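Local structure of cell wall surface anchor family protein (Streptococcus pneumoniae, 4OQ1) at residues N217-E222 and D235-L240; E26-V31 and F127-Q132; D261-D266 and D305-V310; S120-F125 and K142-M147. The protein probably serves as the ancillary pilin at the pilus base, helping to attach the pneumococcal pilus to the cell wall. The protein carries 3 engineered substitutions. One frame throughout, in Å; residues are numbered along the deposited sequence.

How the contacts relate
From the N terminus, contact 2 closes a long loop, bringing residues 127-132 back against 26-31 in the first domain. Contact 4 opens just before it closes: 120-125 stop one residue short of 127-132 on the same strand, so the two contacts cross, and 142-147 then lie against that strand on the way to the second domain. Contact 1 closes a short loop within the middle prealbumin-like domain, and contact 3 a wider one within the last. These follow in series. The centres of contacts 2 and 3 are about 87 Å apart, on opposite sides of the chain's centre, while contact 1 lies between them and contact 4 stands at the first junction.

Contact 1 (N217-E222 and D235-L240); sequences NYRFKE and DTDVQL
Tyr218 to Phe220 and Thr236 to Val238 pair as antiparallel neighbours in a sheet of the middle, prealbumin-like (CnaB) domain. The backbones are joined through two hydrogen-bonded pairs: Tyr218 N gives to Val238 O at 2.8 Å, Phe220 N to Thr236 O at 2.9 Å, and each bond is returned. The face carrying Asn217, Arg219 and Lys221 is polar. With CG anti to the backbone N (chi1 -178°), Arg219 runs alongside Asp237, and its NE lies 2.7 Å from Asp237 OD1 in a salt bridge. That bond is nearly straight (168°), lies in the guanidinium plane and arrives on the syn side of a nearly coplanar carboxylate. Ser178 takes NH1 and Asp176 takes NH2, which together fix the rotation of the guanidinium. Lys221 curls at its last two torsions to bring NZ to the syn lone pair of Asp235 OD1, at 2.8 Å; a water accepting from NZ reaches weakly to Asp235 OD2. At the other end, Gln239 NE2 meets a lone pair of Asn217 OD1 in the carbonyl plane, 3.1 Å away, through a bent bond (146°). The reverse face is mainly apolar. Val238 CG1 touches Tyr218 CB at 3.8 Å and comes to the edge of the Phe220 ring, 4.2 Å from CE2. Leu240 CD1 rests against Tyr218 CE1 at 4.0 Å, and the Tyr218 hydroxyl is bonded to Pro214 O. Phe220 and Val238 pack on strands 150-157 and 246-254, while strand 167-174 pairs with the far side of 216-224.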
# COMPACT_ATOMS: atom_id res chain seq x y z
N ASN A 217 4.00 14.83 -6.44
CA ASN A 217 2.90 14.32 -7.27
C ASN A 217 2.89 12.81 -7.20
O ASN A 217 3.95 12.16 -7.27
CB ASN A 217 3.08 14.74 -8.71
CG ASN A 217 2.94 16.23 -8.88
OD1 ASN A 217 1.92 16.78 -8.53
ND2 ASN A 217 3.99 16.90 -9.36
N TYR A 218 1.67 12.29 -6.96
CA TYR A 218 1.49 10.84 -6.76
C TYR A 218 0.29 10.36 -7.61
O TYR A 218 -0.53 11.14 -8.03
CB TYR A 218 1.26 10.47 -5.25
CG TYR A 218 2.47 10.76 -4.42
CD1 TYR A 218 2.62 12.01 -3.83
CD2 TYR A 218 3.50 9.84 -4.31
CE1 TYR A 218 3.74 12.31 -3.11
CE2 TYR A 218 4.68 10.13 -3.62
CZ TYR A 218 4.78 11.38 -2.99
OH TYR A 218 5.91 11.67 -2.22
N ARG A 219 0.20 9.03 -7.73
CA ARG A 219 -0.88 8.37 -8.46
C ARG A 219 -1.20 7.05 -7.73
O ARG A 219 -0.29 6.26 -7.42
CB ARG A 219 -0.31 8.12 -9.79
CG ARG A 219 -1.14 7.49 -10.83
CD ARG A 219 -0.32 7.75 -12.12
NE ARG A 219 -0.38 9.09 -12.70
CZ ARG A 219 0.39 9.48 -13.73
NH1 ARG A 219 1.32 8.69 -14.19
NH2 ARG A 219 0.32 10.68 -14.24
N PHE A 220 -2.50 6.87 -7.44
CA PHE A 220 -3.01 5.62 -6.94
C PHE A 220 -3.57 4.79 -8.14
O PHE A 220 -4.45 5.27 -8.84
CB PHE A 220 -4.10 5.84 -5.90
CG PHE A 220 -3.63 6.25 -4.58
CD1 PHE A 220 -3.51 5.32 -3.57
CD2 PHE A 220 -3.47 7.60 -4.26
CE1 PHE A 220 -3.11 5.71 -2.29
CE2 PHE A 220 -3.10 7.98 -2.97
CZ PHE A 220 -2.91 7.04 -2.01
N LYS A 221 -2.98 3.61 -8.41
CA LYS A 221 -3.40 2.76 -9.49
C LYS A 221 -4.19 1.61 -9.05
O LYS A 221 -3.76 0.87 -8.17
CB LYS A 221 -2.18 2.24 -10.28
CG LYS A 221 -1.12 3.26 -10.56
CD LYS A 221 0.03 2.60 -11.30
CE LYS A 221 -0.29 2.11 -12.69
NZ LYS A 221 -0.49 3.31 -13.54
N GLU A 222 -5.38 1.43 -9.63
CA GLU A 222 -6.31 0.38 -9.14
C GLU A 222 -5.98 -1.00 -9.73
O GLU A 222 -6.69 -1.50 -10.61
CB GLU A 222 -7.75 0.75 -9.43
CG GLU A 222 -8.73 -0.17 -8.79
CD GLU A 222 -10.17 0.36 -8.80
OE1 GLU A 222 -10.40 1.50 -9.17
OE2 GLU A 222 -11.07 -0.46 -8.50
N ASP A 235 -5.86 5.16 -12.85
CA ASP A 235 -5.02 6.09 -12.11
C ASP A 235 -5.83 7.24 -11.53
O ASP A 235 -6.65 7.84 -12.22
CB ASP A 235 -4.00 6.67 -13.14
CG ASP A 235 -3.02 5.71 -13.56
OD1 ASP A 235 -2.82 4.73 -12.79
OD2 ASP A 235 -2.39 5.89 -14.63
N THR A 236 -5.59 7.57 -10.25
CA THR A 236 -6.16 8.76 -9.64
C THR A 236 -4.96 9.55 -9.07
O THR A 236 -4.22 9.09 -8.18
CB THR A 236 -7.22 8.42 -8.55
OG1 THR A 236 -8.29 7.69 -9.15
CG2 THR A 236 -7.77 9.70 -7.98
N ASP A 237 -4.78 10.76 -9.56
CA ASP A 237 -3.63 11.60 -9.26
C ASP A 237 -3.86 12.38 -8.02
O ASP A 237 -4.99 12.73 -7.66
CB ASP A 237 -3.36 12.56 -10.46
CG ASP A 237 -2.47 11.91 -11.52
OD1 ASP A 237 -2.39 10.65 -11.68
OD2 ASP A 237 -1.82 12.70 -12.22
N VAL A 238 -2.79 12.69 -7.32
CA VAL A 238 -2.98 13.47 -6.09
C VAL A 238 -1.67 14.24 -5.90
O VAL A 238 -0.62 13.78 -6.33
CB VAL A 238 -3.33 12.61 -4.86
CG1 VAL A 238 -2.20 11.80 -4.43
CG2 VAL A 238 -3.70 13.52 -3.70
N GLN A 239 -1.79 15.48 -5.42
CA GLN A 239 -0.65 16.39 -5.26
C GLN A 239 -0.61 16.83 -3.81
O GLN A 239 -1.64 17.28 -3.23
CB GLN A 239 -0.76 17.60 -6.17
CG GLN A 239 0.48 18.54 -6.08
CD GLN A 239 0.38 19.77 -7.01
OE1 GLN A 239 -0.39 20.70 -6.78
NE2 GLN A 239 1.13 19.72 -8.07
N LEU A 240 0.55 16.64 -3.21
CA LEU A 240 0.79 17.01 -1.80
C LEU A 240 1.70 18.23 -1.84
O LEU A 240 2.81 18.11 -2.31
CB LEU A 240 1.42 15.89 -1.02
CG LEU A 240 0.56 14.66 -1.12
CD1 LEU A 240 1.21 13.60 -0.27
CD2 LEU A 240 -0.85 14.98 -0.59
O HOH W 1 -0.91 15.50 -9.12
O HOH W 2 -7.70 5.13 -9.26
O HOH W 3 1.01 5.23 -14.60

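Contact 2 (E26-V31 and F127-Q132); sequences EDHTLV and FEMTDQ
His28, Leu30, Phe127 and Met129 form part of the apolar interior of the N-terminal domain, where two strands run nearly antiparallel but face each other through their side chains, their axes 9.0 Å apart. No hydrogen bond joins the segments; the contact is made by side chains interleaving from both strands. Met129 and His28 pass one another head to tail. Met129 CB lies over one face of the His28 ring, 4.0 Å from its centroid and offset toward the rim; the bend at chi2 (-57°) then carries SD to an oblique position beside the ring. Beyond the sulfur, Met129 CE tucks in 3.5 Å from His28 CB and 4.0 Å from Leu30 CB, reaching to 3.7 Å from the backbone oxygen Thr29 O. Further along, Leu30 CD2 sits over the centre of the Phe127 ring, 3.7 Å from its centroid and only 8° off the normal, a clean CH-pi contact. Phe127 is set for this with CG between the backbone N and the carbonyl carbon (chi1 68°). The polar edge of His28 is settled outside the two segments: NE2 is hydrogen-bonded to Asn105 OD1, and the same asparagine amide binds Asp131 OD1. Where strand 120-129 ends, Thr130 OG1 accepts from Gln132 N at 3.2 Å, an ST turn. Leu137 and Ile139 of strand 137-140 and Ile103 of strand 98-103 pack on the same side chains. Strands meeting this way across an apolar core suggest a sheet that curls on itself, as in a sandwich or barrel-like fold.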
# COMPACT_ATOMS: atom_id res chain seq x y z
N GLU A 26 32.52 11.33 35.82
CA GLU A 26 33.10 11.40 34.44
C GLU A 26 32.90 10.17 33.54
O GLU A 26 33.21 10.26 32.34
CB GLU A 26 34.58 11.76 34.48
CG GLU A 26 35.45 10.90 33.56
CD GLU A 26 36.86 11.38 33.51
OE1 GLU A 26 37.06 12.55 33.11
OE2 GLU A 26 37.75 10.59 33.88
N ASP A 27 32.44 9.02 34.04
CA ASP A 27 31.96 8.00 33.05
C ASP A 27 30.51 7.56 33.29
O ASP A 27 30.21 6.59 34.03
CB ASP A 27 32.91 6.82 32.93
CG ASP A 27 32.65 6.02 31.68
OD1 ASP A 27 33.26 6.29 30.62
OD2 ASP A 27 31.77 5.15 31.77
N HIS A 28 29.61 8.30 32.65
CA HIS A 28 28.23 8.03 32.80
C HIS A 28 27.67 7.43 31.51
O HIS A 28 28.16 7.67 30.37
CB HIS A 28 27.44 9.31 33.12
CG HIS A 28 27.77 9.91 34.44
ND1 HIS A 28 27.15 9.52 35.60
CD2 HIS A 28 28.64 10.89 34.77
CE1 HIS A 28 27.64 10.22 36.61
NE2 HIS A 28 28.54 11.06 36.13
N THR A 29 26.65 6.65 31.73
CA THR A 29 25.84 6.13 30.64
C THR A 29 24.38 6.67 30.69
O THR A 29 23.73 6.68 31.75
CB THR A 29 25.78 4.59 30.67
OG1 THR A 29 27.10 4.06 30.57
CG2 THR A 29 24.96 4.10 29.52
N LEU A 30 23.91 7.10 29.52
CA LEU A 30 22.52 7.52 29.33
C LEU A 30 21.76 6.47 28.47
O LEU A 30 22.20 6.04 27.45
CB LEU A 30 22.46 8.90 28.62
CG LEU A 30 21.05 9.40 28.23
CD1 LEU A 30 20.14 9.73 29.34
CD2 LEU A 30 21.24 10.59 27.24
N VAL A 31 20.62 6.05 29.00
CA VAL A 31 19.70 5.12 28.29
C VAL A 31 18.49 5.99 27.74
O VAL A 31 17.91 6.81 28.50
CB VAL A 31 19.21 4.02 29.32
CG1 VAL A 31 17.94 3.33 28.90
CG2 VAL A 31 20.29 2.96 29.55
N PHE A 127 19.43 16.71 29.77
CA PHE A 127 19.76 15.75 30.81
C PHE A 127 20.97 16.20 31.68
O PHE A 127 21.88 16.83 31.19
CB PHE A 127 19.93 14.34 30.21
CG PHE A 127 21.11 14.14 29.31
CD1 PHE A 127 22.34 13.70 29.82
CD2 PHE A 127 21.02 14.46 27.98
CE1 PHE A 127 23.42 13.45 29.00
CE2 PHE A 127 22.13 14.28 27.13
CZ PHE A 127 23.33 13.80 27.64
N GLU A 128 21.07 15.66 32.91
CA GLU A 128 22.15 16.13 33.77
C GLU A 128 22.83 14.89 34.35
O GLU A 128 22.14 13.98 34.82
CB GLU A 128 21.61 17.06 34.83
CG GLU A 128 22.69 17.49 35.81
CD GLU A 128 22.21 18.42 36.86
OE1 GLU A 128 22.73 19.53 36.88
OE2 GLU A 128 21.32 18.06 37.66
N MET A 129 24.16 14.84 34.17
CA MET A 129 25.06 13.91 34.88
C MET A 129 25.80 14.58 36.08
O MET A 129 26.51 15.52 35.93
CB MET A 129 26.06 13.44 33.83
CG MET A 129 25.36 12.65 32.71
SD MET A 129 24.44 11.23 33.36
CE MET A 129 24.35 10.30 31.82
N THR A 130 25.59 14.07 37.29
CA THR A 130 26.38 14.55 38.42
C THR A 130 27.09 13.37 39.11
O THR A 130 26.82 12.23 38.77
CB THR A 130 25.47 15.26 39.42
OG1 THR A 130 24.67 14.30 40.08
CG2 THR A 130 24.59 16.21 38.74
N ASP A 131 28.02 13.63 40.04
CA ASP A 131 28.67 12.47 40.74
C ASP A 131 27.64 11.66 41.50
O ASP A 131 27.96 10.56 41.91
CB ASP A 131 29.82 12.90 41.71
CG ASP A 131 31.12 13.27 40.96
OD1 ASP A 131 31.22 12.88 39.81
OD2 ASP A 131 32.05 13.93 41.52
N GLN A 132 26.41 12.19 41.70
CA GLN A 132 25.34 11.46 42.42
C GLN A 132 24.36 10.69 41.56
O GLN A 132 23.43 10.07 42.08
CB GLN A 132 24.49 12.44 43.19
CG GLN A 132 25.29 13.39 44.08
CD GLN A 132 26.30 12.68 44.95
OE1 GLN A 132 26.04 11.57 45.44
NE2 GLN A 132 27.46 13.30 45.15

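Contact 3 (D261-D266 and D305-V310); sequences DFMKVD and DGRFRV
Phe262 and Phe308 face the interior from a hydrogen-bonded antiparallel pair, their planes only 15° apart but slid so far that the rings barely overlap, with centroids 5.0 Å apart. What covers the Phe308 ring is instead Phe262 CB, 3.5 Å from its centroid and over the face. A chi1 of 62° tips the Phe308 ring beneath that carbon. Val310 CG1 meets the Phe262 ring at its edge, and Lys264 CB meets that of Phe308. The backbone bond Phe262 N to Phe308 O measures 2.7 Å; Lys264 N to Gly306 O, 2.8 Å, extends the pairing. On the other face, Asp261 stands between two arginines. Arg309 lies alongside it, extended, and NE reaches Asp261 OD1 at 3.0 Å in a salt bridge whose hydrogen bond is weak; the stronger partner of Arg309 is Glu311, in a salt bridge with NH2. Arg307 bends twice and crosses the carboxylate with its guanidinium plane 74° away, making a long bridge from NH2 to OD1. A water ties this group together, accepting from Arg307 NE and giving to Asp261 OD1 and Phe308 O. Before the strand, Asp305 OD1 takes the N-H of Arg307 in an Asx turn. Phe278 and Leu320 pack further on Phe308. Lys264 NZ is covalently joined to Asn354 CG of strand 350-354, the intramolecular isopeptide bond typical of CnaB pilin domains.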
# COMPACT_ATOMS: atom_id res chain seq x y z
N ASP A 261 -28.01 -19.22 -21.97
CA ASP A 261 -28.28 -20.66 -22.24
C ASP A 261 -27.74 -20.94 -23.59
O ASP A 261 -28.00 -20.20 -24.51
CB ASP A 261 -29.76 -20.87 -22.31
CG ASP A 261 -30.39 -20.93 -20.95
OD1 ASP A 261 -29.87 -21.64 -20.04
OD2 ASP A 261 -31.42 -20.23 -20.77
N PHE A 262 -27.04 -22.03 -23.68
CA PHE A 262 -26.51 -22.49 -24.94
C PHE A 262 -27.05 -23.91 -25.33
O PHE A 262 -27.37 -24.77 -24.48
CB PHE A 262 -24.97 -22.55 -24.92
CG PHE A 262 -24.30 -21.22 -24.67
CD1 PHE A 262 -24.01 -20.39 -25.77
CD2 PHE A 262 -23.87 -20.93 -23.45
CE1 PHE A 262 -23.42 -19.20 -25.58
CE2 PHE A 262 -23.24 -19.70 -23.24
CZ PHE A 262 -23.05 -18.83 -24.32
N MET A 263 -27.00 -24.15 -26.64
CA MET A 263 -27.21 -25.52 -27.19
C MET A 263 -26.26 -25.83 -28.37
O MET A 263 -26.19 -25.06 -29.39
CB MET A 263 -28.65 -25.71 -27.65
CG MET A 263 -28.94 -27.18 -27.91
SD MET A 263 -30.53 -27.47 -28.73
CE MET A 263 -30.18 -29.07 -29.40
N LYS A 264 -25.49 -26.90 -28.20
CA LYS A 264 -24.50 -27.32 -29.18
C LYS A 264 -25.12 -28.32 -30.14
O LYS A 264 -25.57 -29.39 -29.73
CB LYS A 264 -23.29 -27.94 -28.49
CG LYS A 264 -22.16 -28.33 -29.43
CD LYS A 264 -21.44 -27.10 -29.96
CE LYS A 264 -20.29 -27.50 -30.88
NZ LYS A 264 -20.77 -27.85 -32.25
N VAL A 265 -25.15 -27.95 -31.41
CA VAL A 265 -25.79 -28.77 -32.43
C VAL A 265 -24.93 -28.98 -33.62
O VAL A 265 -23.93 -28.30 -33.79
CB VAL A 265 -27.10 -28.23 -32.99
CG1 VAL A 265 -28.10 -27.97 -31.90
CG2 VAL A 265 -26.89 -26.97 -33.78
N ASP A 266 -25.30 -30.00 -34.40
CA ASP A 266 -24.70 -30.21 -35.72
C ASP A 266 -25.35 -29.13 -36.60
O ASP A 266 -26.63 -28.94 -36.63
CB ASP A 266 -25.09 -31.64 -36.20
CG ASP A 266 -24.58 -31.97 -37.56
OD1 ASP A 266 -24.82 -31.19 -38.51
OD2 ASP A 266 -24.09 -33.11 -37.68
N ASP A 305 -28.49 -33.48 -24.15
CA ASP A 305 -29.37 -32.71 -25.01
C ASP A 305 -28.70 -31.53 -25.73
O ASP A 305 -29.36 -30.66 -26.20
CB ASP A 305 -30.56 -32.21 -24.13
CG ASP A 305 -30.11 -31.38 -22.92
OD1 ASP A 305 -28.85 -31.15 -22.67
OD2 ASP A 305 -31.02 -30.97 -22.19
N GLY A 306 -27.39 -31.49 -25.80
CA GLY A 306 -26.70 -30.34 -26.39
C GLY A 306 -26.53 -29.16 -25.44
O GLY A 306 -25.82 -28.24 -25.72
N ARG A 307 -27.24 -29.14 -24.32
CA ARG A 307 -27.32 -27.94 -23.48
C ARG A 307 -26.18 -27.69 -22.45
O ARG A 307 -25.64 -28.60 -21.83
CB ARG A 307 -28.64 -27.86 -22.67
CG ARG A 307 -29.92 -27.82 -23.43
CD ARG A 307 -30.05 -26.55 -24.25
NE ARG A 307 -30.37 -25.38 -23.39
CZ ARG A 307 -31.61 -24.93 -23.14
NH1 ARG A 307 -32.71 -25.48 -23.67
NH2 ARG A 307 -31.76 -23.87 -22.38
N PHE A 308 -25.93 -26.40 -22.27
CA PHE A 308 -25.07 -25.89 -21.25
C PHE A 308 -25.37 -24.41 -21.05
O PHE A 308 -26.03 -23.76 -21.85
CB PHE A 308 -23.59 -26.16 -21.56
CG PHE A 308 -23.10 -25.51 -22.84
CD1 PHE A 308 -23.34 -26.08 -24.06
CD2 PHE A 308 -22.32 -24.34 -22.78
CE1 PHE A 308 -22.86 -25.47 -25.18
CE2 PHE A 308 -21.83 -23.76 -23.96
CZ PHE A 308 -22.11 -24.33 -25.10
N ARG A 309 -24.77 -23.85 -19.99
CA ARG A 309 -25.22 -22.62 -19.45
C ARG A 309 -24.10 -21.92 -18.64
O ARG A 309 -23.27 -22.57 -18.11
CB ARG A 309 -26.34 -23.01 -18.48
CG ARG A 309 -27.21 -21.91 -18.08
CD ARG A 309 -28.43 -22.49 -17.37
NE ARG A 309 -29.34 -21.39 -17.14
CZ ARG A 309 -29.41 -20.71 -16.01
NH1 ARG A 309 -30.27 -19.70 -15.90
NH2 ARG A 309 -28.65 -21.04 -14.98
N VAL A 310 -24.13 -20.60 -18.65
CA VAL A 310 -23.33 -19.75 -17.73
C VAL A 310 -24.33 -18.82 -16.99
O VAL A 310 -25.25 -18.25 -17.60
CB VAL A 310 -22.27 -18.91 -18.46
CG1 VAL A 310 -21.44 -19.79 -19.35
CG2 VAL A 310 -22.91 -17.82 -19.32
O HOH W 4 -28.90 -24.35 -21.31

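Contact 4 (S120-F125 and K142-M147); sequences SYPAEF and KKTDTM
Tyr121 and Pro122 take the first shell, receiving Lys143 and Thr144 as the chain crosses strand 120-129 at a steep angle. The extended Lys143 chain passes over the face of the tyrosine ring, CG standing above its centre at 4.0 Å from the centroid. With its own CG anti to the backbone N (chi1 -164°), Tyr121 swings its ring under the lysine. One direct hydrogen bond joins the segments: Thr144 N gives to Pro122 O, 2.8 Å and nearly straight at 172°, the donor standing above the carbonyl plane. Beside it the packing is tight, Thr144 CG2 lying 3.3 Å from Pro122 CB; the threonine's first torsion turns the methyl, not the hydroxyl, onto the proline. Asp145 CB closes on Pro122 CG at 3.8 Å, and Ala123 CB touches Lys142 O at 3.5 Å. Waters fill in at both ends. One accepts a hydrogen bond from Lys143 NZ and donates one to Ser120 O at 3.1 Å; another receives a weak bond from Glu124 N and donates to Lys142 O. In the next shell, Tyr121 OH is hydrogen-bonded to Ala141 O and Glu35 N, while Glu35 OE2 takes the N-H of Lys143, so one loop residue steadies both sides. Glu124 is held by His74. This is the packing of an interdomain linker: the loop between strands 137-140 and 150-157 lies against the first domain before entering the next.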
# COMPACT_ATOMS: atom_id res chain seq x y z
N SER A 120 14.36 9.96 11.03
CA SER A 120 14.60 11.13 11.86
C SER A 120 13.86 10.92 13.17
O SER A 120 12.69 10.54 13.15
CB SER A 120 14.05 12.33 11.18
OG SER A 120 14.92 12.65 10.12
N TYR A 121 14.55 11.14 14.29
CA TYR A 121 13.90 11.12 15.60
C TYR A 121 14.36 12.34 16.37
O TYR A 121 15.25 12.27 17.24
CB TYR A 121 14.21 9.87 16.33
CG TYR A 121 13.29 9.66 17.48
CD1 TYR A 121 12.29 8.66 17.42
CD2 TYR A 121 13.36 10.43 18.62
CE1 TYR A 121 11.40 8.49 18.45
CE2 TYR A 121 12.50 10.26 19.68
CZ TYR A 121 11.51 9.29 19.60
OH TYR A 121 10.65 9.08 20.70
N PRO A 122 13.75 13.48 16.05
CA PRO A 122 13.96 14.72 16.76
C PRO A 122 13.38 14.67 18.13
O PRO A 122 12.32 14.14 18.34
CB PRO A 122 13.28 15.76 15.88
CG PRO A 122 12.33 14.99 15.06
CD PRO A 122 12.81 13.62 14.92
N ALA A 123 14.08 15.32 19.05
CA ALA A 123 13.76 15.31 20.44
C ALA A 123 14.56 16.41 21.19
O ALA A 123 15.77 16.42 21.19
CB ALA A 123 14.08 13.94 21.01
N GLU A 124 13.86 17.28 21.87
CA GLU A 124 14.44 18.35 22.57
C GLU A 124 14.31 18.20 24.03
O GLU A 124 13.17 18.30 24.54
CB GLU A 124 13.79 19.60 22.15
CG GLU A 124 14.09 19.86 20.65
CD GLU A 124 13.36 21.10 20.07
OE1 GLU A 124 12.74 21.86 20.83
OE2 GLU A 124 13.44 21.28 18.84
N PHE A 125 15.45 17.98 24.70
CA PHE A 125 15.41 17.83 26.14
C PHE A 125 16.75 18.16 26.76
O PHE A 125 17.80 18.26 26.05
CB PHE A 125 14.96 16.42 26.54
CG PHE A 125 15.81 15.32 25.97
CD1 PHE A 125 15.67 14.85 24.66
CD2 PHE A 125 16.81 14.76 26.74
CE1 PHE A 125 16.52 13.88 24.19
CE2 PHE A 125 17.62 13.77 26.27
CZ PHE A 125 17.46 13.30 25.01
N LYS A 142 10.50 12.17 24.02
CA LYS A 142 9.31 12.41 23.30
C LYS A 142 9.77 12.86 21.96
O LYS A 142 10.70 13.63 21.85
CB LYS A 142 8.46 13.51 23.92
CG LYS A 142 7.29 13.93 23.03
CD LYS A 142 6.24 14.55 23.93
CE LYS A 142 4.87 14.54 23.22
NZ LYS A 142 4.97 15.48 22.13
N LYS A 143 9.16 12.30 20.93
CA LYS A 143 9.50 12.71 19.55
C LYS A 143 8.87 14.08 19.29
O LYS A 143 7.73 14.34 19.58
CB LYS A 143 9.04 11.64 18.52
CG LYS A 143 9.57 11.87 17.11
CD LYS A 143 8.92 10.90 16.10
CE LYS A 143 9.55 11.14 14.73
NZ LYS A 143 9.20 10.03 13.82
N THR A 144 9.64 14.92 18.65
CA THR A 144 9.21 16.22 18.22
C THR A 144 9.08 16.34 16.65
O THR A 144 9.43 15.46 15.93
CB THR A 144 10.15 17.30 18.80
OG1 THR A 144 9.68 18.57 18.42
CG2 THR A 144 11.45 17.14 18.29
N ASP A 145 8.55 17.45 16.19
CA ASP A 145 8.45 17.75 14.76
C ASP A 145 7.56 16.78 14.04
O ASP A 145 7.95 16.23 13.06
CB ASP A 145 9.83 17.67 14.13
CG ASP A 145 10.66 18.95 14.34
OD1 ASP A 145 10.23 19.89 15.04
OD2 ASP A 145 11.75 19.01 13.76
N THR A 146 6.35 16.57 14.57
CA THR A 146 5.48 15.47 14.15
C THR A 146 4.51 15.70 12.97
O THR A 146 3.85 14.76 12.53
CB THR A 146 4.66 14.93 15.34
OG1 THR A 146 4.12 16.02 16.09
CG2 THR A 146 5.54 14.08 16.24
N MET A 147 4.40 16.93 12.47
CA MET A 147 3.47 17.20 11.37
C MET A 147 3.89 16.40 10.14
O MET A 147 5.09 16.27 9.88
CB MET A 147 3.43 18.69 11.05
CG MET A 147 2.52 19.50 11.96
SD MET A 147 0.85 18.83 12.05
CE MET A 147 0.16 19.44 10.52
O HOH W 5 10.89 8.19 14.09
O HOH W 6 11.49 15.72 23.14